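Glucose-6-phosphate 1-dehydrogenase (PDB 7E6I) catalyses the NADP+-dependent oxidation of glucose 6-phosphate to 6-phosphogluconolactone, the first step of the oxidative pentose phosphate pathway. Local coordinates at residues L274-P279 and F321-E326; E55-K60 and V84-G89; K187-N192 and I370-N375. All coordinates share one frame; numbering follows the deposited sequence.

Interaction 2 belongs to the NAD-binding domain, where helix 54-61 packs on the edge strand of the parallel sheet. Interaction 1 lies in the C-terminal domain, on the opposite side of the chain's centre, some 48 Å away (centre to centre). Interaction 3, nearest the centre of the molecule, joins a helix of the NAD-binding range to a strand of the C-terminal range, beside the bound substrate. Interactions 1 and 3 both involve the nine-stranded mixed sheet, through 316-321 and 367-373. All three are partly buried and mix apolar with polar contacts: backbone bonds in interaction 1, an arginine on a carbonyl in interaction 2, and in interaction 3 a lysine bonded to a glutamine, both bonded to the phosphate.

Interaction 1: L274-P279 and F321-E326; sequences LKAFSP and FKIANE
A single antiparallel beta bridge ties the end of helix 263-276 to the loop that follows strand 316-321, with Phe277 and Ile323 as its non-hydrogen-bonded pair, their CA atoms 4.2 Å apart. Two backbone bonds frame that pair: Ala324 N donates to Ala276 O at 2.8 Å, and Ser278 N to Lys322 O at 2.7 Å, both nearly straight at the hydrogen. A water takes the place of the return bond from Lys322 N to Ser278 O, accepting a hydrogen bond from the first and donating one to the second.

The side chains of the central pair then meet on one side of the bridge. CG1 of Ile323 sits over the middle of the Phe277 ring in a CH-pi contact, 3.8 Å from the centroid and only 9° off the normal, while CD1 of the same branch reaches the rim at Phe277 CE1, 3.5 Å away. What brings that branch over the ring is its first torsion, which puts CG1 beside the backbone N (chi1 -55°). The other branch of Ile323 goes elsewhere: its CG2 rests on Ala276 CB. Phe321 CD1 lies near the rim of the Phe277 ring, 3.8 Å from Phe277 CD2; the two rings are set obliquely, centroids 5.9 Å apart and planes at 77°.

Around this small cluster, Leu442 of helix 433-451 touches both phenylalanines. Leu250 and Thr254 of helix 236-254 reach Phe277 and Ile323 respectively, and Ile333 on the neighbouring strand 333-338 packs against Phe321 and Ile323.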
loop_
_atom_site.group_PDB
_atom_site.type_symbol
_atom_site.label_atom_id
_atom_site.label_comp_id
_atom_site.label_asym_id
_atom_site.label_seq_id
_atom_site.Cartn_x
_atom_site.Cartn_y
_atom_site.Cartn_z
ATOM N N LEU A 274 -3.364 -4.150 -15.862
ATOM C CA LEU A 274 -3.544 -5.428 -15.184
ATOM C C LEU A 274 -4.068 -6.493 -16.143
ATOM O O LEU A 274 -3.571 -7.620 -16.162
ATOM C CB LEU A 274 -4.491 -5.258 -14.000
ATOM C CG LEU A 274 -3.854 -4.675 -12.741
ATOM C CD1 LEU A 274 -4.905 -4.357 -11.669
ATOM C CD2 LEU A 274 -2.771 -5.611 -12.206
ATOM N N LYS A 275 -5.056 -6.148 -16.969
ATOM C CA LYS A 275 -5.604 -7.130 -17.895
ATOM C C LYS A 275 -4.607 -7.559 -18.966
ATOM O O LYS A 275 -4.818 -8.596 -19.606
ATOM C CB LYS A 275 -6.860 -6.574 -18.560
ATOM C CG LYS A 275 -7.991 -6.305 -17.582
ATOM C CD LYS A 275 -9.287 -6.041 -18.312
ATOM C CE LYS A 275 -10.350 -5.577 -17.361
ATOM N NZ LYS A 275 -11.697 -5.573 -17.997
ATOM N N ALA A 276 -3.547 -6.788 -19.198
ATOM C CA ALA A 276 -2.567 -7.160 -20.207
ATOM C C ALA A 276 -1.469 -8.061 -19.667
ATOM O O ALA A 276 -0.657 -8.564 -20.454
ATOM C CB ALA A 276 -1.931 -5.908 -20.820
ATOM N N PHE A 277 -1.412 -8.265 -18.356
ATOM C CA PHE A 277 -0.435 -9.178 -17.784
ATOM C C PHE A 277 -0.663 -10.581 -18.329
ATOM O O PHE A 277 -1.794 -11.077 -18.338
ATOM C CB PHE A 277 -0.563 -9.192 -16.258
ATOM C CG PHE A 277 0.223 -8.125 -15.560
ATOM C CD1 PHE A 277 -0.116 -6.782 -15.703
ATOM C CD2 PHE A 277 1.282 -8.461 -14.727
ATOM C CE1 PHE A 277 0.589 -5.813 -15.047
ATOM C CE2 PHE A 277 2.001 -7.485 -14.070
ATOM C CZ PHE A 277 1.653 -6.164 -14.227
ATOM N N SER A 278 0.403 -11.233 -18.773
ATOM C CA SER A 278 0.281 -12.639 -19.099
ATOM C C SER A 278 0.098 -13.427 -17.806
ATOM O O SER A 278 0.417 -12.924 -16.729
ATOM C CB SER A 278 1.523 -13.112 -19.841
ATOM O OG SER A 278 1.521 -12.577 -21.165
ATOM N N PRO A 279 -0.425 -14.652 -17.872
ATOM C CA PRO A 279 -0.475 -15.480 -16.661
ATOM C C PRO A 279 0.927 -15.749 -16.138
ATOM O O PRO A 279 1.877 -15.904 -16.911
ATOM C CB PRO A 279 -1.147 -16.775 -17.133
ATOM C CG PRO A 279 -1.851 -16.426 -18.399
ATOM C CD PRO A 279 -1.043 -15.326 -19.028
ATOM N N PHE A 321 7.277 -11.522 -14.411
ATOM C CA PHE A 321 6.024 -11.093 -15.007
ATOM C C PHE A 321 6.270 -10.656 -16.437
ATOM O O PHE A 321 7.368 -10.212 -16.790
ATOM C CB PHE A 321 5.402 -9.928 -14.234
ATOM C CG PHE A 321 4.877 -10.308 -12.886
ATOM C CD1 PHE A 321 3.562 -10.711 -12.736
ATOM C CD2 PHE A 321 5.695 -10.253 -11.768
ATOM C CE1 PHE A 321 3.068 -11.056 -11.493
ATOM C CE2 PHE A 321 5.214 -10.601 -10.522
ATOM C CZ PHE A 321 3.884 -11.000 -10.386
ATOM N N LYS A 322 5.229 -10.768 -17.254
ATOM C CA LYS A 322 5.268 -10.279 -18.621
ATOM C C LYS A 322 3.953 -9.579 -18.903
ATOM O O LYS A 322 2.881 -10.071 -18.531
ATOM C CB LYS A 322 5.476 -11.407 -19.628
ATOM C CG LYS A 322 6.884 -12.017 -19.612
ATOM C CD LYS A 322 7.924 -11.111 -20.344
ATOM C CE LYS A 322 9.343 -11.745 -20.361
ATOM N NZ LYS A 322 9.775 -12.159 -21.743
ATOM N N ILE A 323 4.035 -8.434 -19.562
ATOM C CA ILE A 323 2.857 -7.673 -19.940
ATOM C C ILE A 323 2.775 -7.674 -21.456
ATOM O O ILE A 323 3.707 -7.228 -22.137
ATOM C CB ILE A 323 2.908 -6.252 -19.387
ATOM C CG1 ILE A 323 3.098 -6.286 -17.873
ATOM C CG2 ILE A 323 1.672 -5.490 -19.833
ATOM C CD1 ILE A 323 3.140 -4.905 -17.254
ATOM N N ALA A 324 1.663 -8.173 -21.986
ATOM C CA ALA A 324 1.530 -8.362 -23.426
ATOM C C ALA A 324 0.802 -7.167 -24.042
ATOM O O ALA A 324 -0.372 -7.225 -24.392
ATOM C CB ALA A 324 0.806 -9.671 -23.714
ATOM N N ASN A 325 1.514 -6.051 -24.157
ATOM C CA ASN A 325 0.988 -4.942 -24.931
ATOM C C ASN A 325 2.136 -4.270 -25.656
ATOM O O ASN A 325 3.293 -4.698 -25.565
ATOM C CB ASN A 325 0.170 -3.954 -24.076
ATOM C CG ASN A 325 0.994 -3.187 -23.054
ATOM O OD1 ASN A 325 2.231 -3.109 -23.128
ATOM N ND2 ASN A 325 0.290 -2.591 -22.079
ATOM N N GLU A 326 1.807 -3.196 -26.374
ATOM C CA GLU A 326 2.773 -2.579 -27.269
ATOM C C GLU A 326 3.945 -1.958 -26.509
ATOM O O GLU A 326 5.092 -2.004 -26.985
ATOM C CB GLU A 326 2.081 -1.534 -28.130
ATOM C CG GLU A 326 3.021 -0.889 -29.108
ATOM C CD GLU A 326 2.296 -0.330 -30.302
ATOM O OE1 GLU A 326 1.682 0.758 -30.168
ATOM O OE2 GLU A 326 2.345 -0.984 -31.369
HETATM O O HOH W 1 2.971 -12.511 -16.027
#

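Interaction 2: E55-K60 and V84-G89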
loop_
_atom_site.group_PDB
_atom_site.type_symbol
_atom_site.label_atom_id
_atom_site.label_comp_id
_atom_site.label_asym_id
_atom_site.label_seq_id
_atom_site.Cartn_x
_atom_site.Cartn_y
_atom_site.Cartn_z
ATOM N N GLU A 55 -13.342 9.303 28.207
ATOM C CA GLU A 55 -12.024 9.412 28.815
ATOM C C GLU A 55 -11.137 8.244 28.408
ATOM O O GLU A 55 -9.952 8.430 28.101
ATOM C CB GLU A 55 -12.168 9.483 30.338
ATOM C CG GLU A 55 -12.055 10.892 30.913
ATOM C CD GLU A 55 -10.852 11.649 30.362
ATOM O OE1 GLU A 55 -10.998 12.374 29.343
ATOM O OE2 GLU A 55 -9.755 11.512 30.949
ATOM N N ASP A 56 -11.695 7.032 28.397
ATOM C CA ASP A 56 -10.896 5.857 28.073
ATOM C C ASP A 56 -10.343 5.947 26.657
ATOM O O ASP A 56 -9.146 5.738 26.431
ATOM C CB ASP A 56 -11.730 4.590 28.247
ATOM C CG ASP A 56 -12.287 4.442 29.648
ATOM O OD1 ASP A 56 -13.513 4.223 29.773
ATOM O OD2 ASP A 56 -11.502 4.534 30.618
ATOM N N LEU A 57 -11.206 6.263 25.688
ATOM C CA LEU A 57 -10.763 6.387 24.304
ATOM C C LEU A 57 -9.658 7.429 24.167
ATOM O O LEU A 57 -8.589 7.148 23.615
ATOM C CB LEU A 57 -11.945 6.745 23.406
ATOM C CG LEU A 57 -11.609 6.709 21.914
ATOM C CD1 LEU A 57 -11.029 5.351 21.544
ATOM C CD2 LEU A 57 -12.825 7.047 21.061
ATOM N N ARG A 58 -9.910 8.648 24.659
ATOM C CA ARG A 58 -8.929 9.722 24.536
ATOM C C ARG A 58 -7.602 9.331 25.167
ATOM O O ARG A 58 -6.536 9.568 24.586
ATOM C CB ARG A 58 -9.463 11.003 25.176
ATOM C CG ARG A 58 -10.699 11.555 24.505
ATOM C CD ARG A 58 -11.475 12.452 25.433
ATOM N NE ARG A 58 -12.688 12.982 24.816
ATOM C CZ ARG A 58 -13.722 13.451 25.505
ATOM N NH1 ARG A 58 -13.680 13.447 26.831
ATOM N NH2 ARG A 58 -14.795 13.926 24.878
ATOM N N GLU A 59 -7.643 8.725 26.349
ATOM C CA GLU A 59 -6.402 8.341 27.003
ATOM C C GLU A 59 -5.781 7.121 26.353
ATOM O O GLU A 59 -4.572 6.919 26.476
ATOM C CB GLU A 59 -6.640 8.090 28.491
ATOM C CG GLU A 59 -7.094 9.331 29.257
ATOM C CD GLU A 59 -6.004 10.394 29.383
ATOM O OE1 GLU A 59 -4.805 10.056 29.240
ATOM O OE2 GLU A 59 -6.349 11.569 29.639
ATOM N N LYS A 60 -6.575 6.312 25.660
ATOM C CA LYS A 60 -6.024 5.157 24.962
ATOM C C LYS A 60 -5.191 5.584 23.754
ATOM O O LYS A 60 -4.173 4.957 23.440
ATOM C CB LYS A 60 -7.160 4.223 24.541
ATOM C CG LYS A 60 -6.770 2.768 24.339
ATOM C CD LYS A 60 -7.988 1.936 23.926
ATOM C CE LYS A 60 -7.885 0.486 24.405
ATOM N NZ LYS A 60 -7.335 -0.423 23.348
ATOM N N VAL A 84 -13.258 14.108 20.121
ATOM C CA VAL A 84 -13.397 12.661 20.052
ATOM C C VAL A 84 -14.324 12.203 21.164
ATOM O O VAL A 84 -14.211 12.660 22.310
ATOM C CB VAL A 84 -12.021 11.986 20.177
ATOM C CG1 VAL A 84 -12.177 10.529 20.509
ATOM C CG2 VAL A 84 -11.228 12.184 18.908
ATOM N N SER A 85 -15.242 11.300 20.832
ATOM C CA SER A 85 -16.151 10.701 21.796
ATOM C C SER A 85 -16.300 9.223 21.465
ATOM O O SER A 85 -15.801 8.751 20.440
ATOM C CB SER A 85 -17.506 11.411 21.797
ATOM O OG SER A 85 -18.322 10.936 20.746
ATOM N N TYR A 86 -16.999 8.489 22.347
ATOM C CA TYR A 86 -17.143 7.040 22.239
ATOM C C TYR A 86 -18.596 6.612 22.401
ATOM O O TYR A 86 -19.332 7.146 23.237
ATOM C CB TYR A 86 -16.291 6.308 23.279
ATOM C CG TYR A 86 -16.242 4.793 23.104
ATOM C CD1 TYR A 86 -15.159 4.182 22.478
ATOM C CD2 TYR A 86 -17.269 3.973 23.584
ATOM C CE1 TYR A 86 -15.101 2.802 22.328
ATOM C CE2 TYR A 86 -17.218 2.587 23.434
ATOM C CZ TYR A 86 -16.132 2.006 22.808
ATOM O OH TYR A 86 -16.066 0.635 22.650
ATOM N N HIS A 87 -18.997 5.633 21.596
ATOM C CA HIS A 87 -20.276 4.972 21.754
ATOM C C HIS A 87 -20.033 3.477 21.691
ATOM O O HIS A 87 -19.336 3.000 20.791
ATOM C CB HIS A 87 -21.284 5.389 20.681
ATOM C CG HIS A 87 -22.649 4.817 20.903
ATOM N ND1 HIS A 87 -23.552 5.365 21.791
ATOM C CD2 HIS A 87 -23.252 3.722 20.382
ATOM C CE1 HIS A 87 -24.656 4.639 21.794
ATOM N NE2 HIS A 87 -24.499 3.635 20.951
ATOM N N ALA A 88 -20.600 2.745 22.645
ATOM C CA ALA A 88 -20.464 1.297 22.707
ATOM C C ALA A 88 -21.698 0.610 22.134
ATOM O O ALA A 88 -22.818 1.127 22.208
ATOM C CB ALA A 88 -20.237 0.834 24.146
ATOM N N GLY A 89 -21.485 -0.573 21.576
ATOM C CA GLY A 89 -22.568 -1.330 21.007
ATOM C C GLY A 89 -22.054 -2.475 20.171
ATOM O O GLY A 89 -20.893 -2.496 19.748
#
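Leu57 and Val84 meet with their side chains at about a right angle, CD2 of the leucine 3.6 Å from CG1 of the valine. With CG turned anti to the backbone N (chi1 -172°), the leucine extends toward the strand, and the same CD2 methyl touches two more groups: it lies 3.5 Å from Ser85 O and comes to the Tyr86 ring at its edge, in plane, 4.0 Å from CD1. The ring's hydroxyl is bonded to Ser50 O. This is the 3-2-1-4-5-6 parallel sheet of a Rossmann fold; helix 54-61 lies in the connection between strands 43-48 and 84-88. The N-to-C directions of 55-60 and 84-88 differ by 125°, their axes 7.5 Å apart. Leu57 is close to Ala16, and Tyr86 near Arg49, both probably NADP+-binding, as in relatives. The next residue, Arg58, approaches the strand side-on. Its NE and NH2 both donate to Val84 O, at 3.0 and 2.9 Å, from a guanidinium whose plane the oxygen misses by 18°; each bond is rather bent at the hydrogen. NE also has a weak bond to Leu81 O of helix 74-83, which leads into the strand, and NH1 makes a long salt bridge to Glu55. Phe26 of helix 19-34 touches both Leu57 and Val84.

Interaction 3: K187-N192 and I370-N375; sequences KEMVKN and IRIQPN. With BG6 (6-O-phosphono-beta-D-glucopyranose), chain B.
Lys187, at the N-cap position of helix 188-191, reaches across to Ile372 and Gln373 at the end of strand 367-373. Its CB points toward the strand, and the chain runs on extended through CG to CD, where the touching begins: CD lies beside Gln373 OE1 and 3.9 Å from Ile372 CG2, the lysine and isoleucine side chains crossing at about a right angle. CE comes nearer the oxygen, 3.3 Å from Gln373 OE1. A bend at the last torsion (chi4 -88°) then puts NZ between two acceptors, Gln373 OE1 and phosphate oxygen O3P of the bound glucose 6-phosphate, each 2.6 Å from it. OE1 receives NZ in its carbonyl plane, on a lone pair. Turned this way, the glutamine amide offers NE2 to the same phosphate, 2.7 Å from O1P. Further along the helix, Met189 CG packs on Ile370 CG2 at 3.7 Å and a water joins Met189 N to Ile372 O, where the strand has a classic beta bulge facing Val346. Tyr184 gives Lys187 a cation-pi partner, and Lys153 and Lys339 also bond the substrate. The lysine therefore probably does two jobs, countering phosphate charge and, through OE1, fixing which end of the amide faces the phosphate.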
loop_
_atom_site.group_PDB
_atom_site.type_symbol
_atom_site.label_atom_id
_atom_site.label_comp_id
_atom_site.label_asym_id
_atom_site.label_seq_id
_atom_site.Cartn_x
_atom_site.Cartn_y
_atom_site.Cartn_z
ATOM N N LYS A 187 1.822 6.706 0.292
ATOM C CA LYS A 187 3.215 7.063 0.537
ATOM C C LYS A 187 3.675 8.129 -0.446
ATOM O O LYS A 187 3.360 8.075 -1.638
ATOM C CB LYS A 187 4.110 5.834 0.415
ATOM C CG LYS A 187 3.894 4.787 1.494
ATOM C CD LYS A 187 4.886 3.642 1.353
ATOM C CE LYS A 187 4.552 2.513 2.316
ATOM N NZ LYS A 187 5.194 2.672 3.663
ATOM N N GLU A 188 4.440 9.100 0.063
ATOM C CA GLU A 188 4.786 10.279 -0.722
ATOM C C GLU A 188 5.420 9.889 -2.049
ATOM O O GLU A 188 4.988 10.341 -3.111
ATOM C CB GLU A 188 5.720 11.177 0.089
ATOM C CG GLU A 188 6.422 12.263 -0.701
ATOM C CD GLU A 188 5.493 13.396 -1.156
ATOM O OE1 GLU A 188 4.360 13.502 -0.634
ATOM O OE2 GLU A 188 5.905 14.184 -2.045
ATOM N N MET A 189 6.414 9.002 -2.014
ATOM C CA MET A 189 7.129 8.683 -3.245
ATOM C C MET A 189 6.278 7.840 -4.188
ATOM O O MET A 189 6.421 7.951 -5.410
ATOM C CB MET A 189 8.451 7.982 -2.929
ATOM C CG MET A 189 9.373 7.827 -4.135
ATOM S SD MET A 189 10.087 9.393 -4.716
ATOM C CE MET A 189 10.444 10.173 -3.160
ATOM N N VAL A 190 5.384 7.000 -3.663
ATOM C CA VAL A 190 4.468 6.315 -4.563
ATOM C C VAL A 190 3.581 7.327 -5.287
ATOM O O VAL A 190 3.329 7.197 -6.493
ATOM C CB VAL A 190 3.644 5.262 -3.799
ATOM C CG1 VAL A 190 2.652 4.573 -4.742
ATOM C CG2 VAL A 190 4.573 4.233 -3.173
ATOM N N LYS A 191 3.127 8.376 -4.576
ATOM C CA LYS A 191 2.258 9.381 -5.189
ATOM C C LYS A 191 2.971 10.233 -6.236
ATOM O O LYS A 191 2.307 10.795 -7.109
ATOM C CB LYS A 191 1.643 10.287 -4.117
ATOM C CG LYS A 191 0.630 9.580 -3.226
ATOM C CD LYS A 191 -0.179 10.567 -2.370
ATOM C CE LYS A 191 0.671 11.226 -1.287
ATOM N NZ LYS A 191 0.015 12.460 -0.755
ATOM N N ASN A 192 4.297 10.335 -6.191
ATOM C CA ASN A 192 5.019 11.086 -7.211
ATOM C C ASN A 192 5.206 10.331 -8.530
ATOM O O ASN A 192 5.636 10.952 -9.508
ATOM C CB ASN A 192 6.408 11.475 -6.698
ATOM C CG ASN A 192 6.364 12.329 -5.447
ATOM O OD1 ASN A 192 5.451 13.129 -5.256
ATOM N ND2 ASN A 192 7.367 12.173 -4.591
ATOM N N ILE A 370 14.397 4.362 -7.788
ATOM C CA ILE A 370 13.477 5.181 -7.006
ATOM C C ILE A 370 13.329 4.511 -5.646
ATOM O O ILE A 370 12.746 3.425 -5.551
ATOM C CB ILE A 370 12.115 5.326 -7.703
ATOM C CG1 ILE A 370 12.312 5.858 -9.122
ATOM C CG2 ILE A 370 11.176 6.219 -6.903
ATOM C CD1 ILE A 370 11.139 5.610 -10.000
ATOM N N ARG A 371 13.877 5.122 -4.591
ATOM C CA ARG A 371 13.703 4.586 -3.246
ATOM C C ARG A 371 12.412 5.123 -2.651
ATOM O O ARG A 371 12.265 6.333 -2.462
ATOM C CB ARG A 371 14.864 4.913 -2.307
ATOM C CG ARG A 371 14.877 3.945 -1.103
ATOM C CD ARG A 371 16.158 3.958 -0.335
ATOM N NE ARG A 371 16.949 2.767 -0.604
ATOM C CZ ARG A 371 18.262 2.711 -0.407
ATOM N NH1 ARG A 371 18.890 3.788 0.057
ATOM N NH2 ARG A 371 18.954 1.598 -0.679
ATOM N N ILE A 372 11.493 4.219 -2.329
ATOM C CA ILE A 372 10.262 4.644 -1.679
ATOM C C ILE A 372 10.479 4.819 -0.188
ATOM O O ILE A 372 9.967 5.766 0.420
ATOM C CB ILE A 372 9.148 3.640 -1.989
ATOM C CG1 ILE A 372 8.732 3.799 -3.446
ATOM C CG2 ILE A 372 7.978 3.799 -1.010
ATOM C CD1 ILE A 372 8.604 2.507 -4.143
ATOM N N GLN A 373 11.264 3.934 0.414
ATOM C CA GLN A 373 11.550 3.992 1.837
ATOM C C GLN A 373 12.762 3.118 2.100
ATOM O O GLN A 373 12.949 2.113 1.408
ATOM C CB GLN A 373 10.342 3.523 2.661
ATOM C CG GLN A 373 10.066 2.036 2.608
ATOM C CD GLN A 373 8.719 1.692 3.237
ATOM O OE1 GLN A 373 7.775 2.479 3.167
ATOM N NE2 GLN A 373 8.628 0.519 3.855
ATOM N N PRO A 374 13.607 3.465 3.088
ATOM C CA PRO A 374 13.485 4.605 4.005
ATOM C C PRO A 374 13.736 6.010 3.449
ATOM O O PRO A 374 12.902 6.882 3.693
ATOM C CB PRO A 374 14.527 4.304 5.084
ATOM C CG PRO A 374 15.325 3.165 4.588
ATOM C CD PRO A 374 14.501 2.425 3.624
ATOM N N ASN A 375 14.839 6.284 2.766
ATOM C CA ASN A 375 15.186 7.680 2.507
ATOM C C ASN A 375 14.769 8.043 1.089
ATOM O O ASN A 375 15.580 8.041 0.168
ATOM C CB ASN A 375 16.674 7.919 2.718
ATOM C CG ASN A 375 17.194 7.272 3.984
ATOM O OD1 ASN A 375 16.840 7.685 5.091
ATOM N ND2 ASN A 375 18.043 6.250 3.830
HETATM C C1 BG6 B . 1.632 -5.007 5.639
HETATM C C2 BG6 B . 2.197 -6.423 5.749
HETATM O O1 BG6 B . 0.626 -4.892 4.714
HETATM O O5 BG6 B . 2.727 -4.075 5.214
HETATM C C3 BG6 B . 3.360 -6.476 6.678
HETATM O O2 BG6 B . 1.195 -7.353 6.180
HETATM C C4 BG6 B . 4.449 -5.556 6.233
HETATM O O3 BG6 B . 3.913 -7.819 6.716
HETATM C C5 BG6 B . 3.920 -4.128 6.088
HETATM O O4 BG6 B . 5.516 -5.615 7.188
HETATM C C6 BG6 B . 4.919 -3.184 5.478
HETATM O O6 BG6 B . 4.310 -1.910 5.385
HETATM P P BG6 B . 5.277 -0.570 5.540
HETATM O O1P BG6 B . 6.353 -0.834 4.504
HETATM O O2P BG6 B . 5.814 -0.520 6.946
HETATM O O3P BG6 B . 4.535 0.738 5.274
HETATM O O HOH W 2 7.486 7.384 0.346
#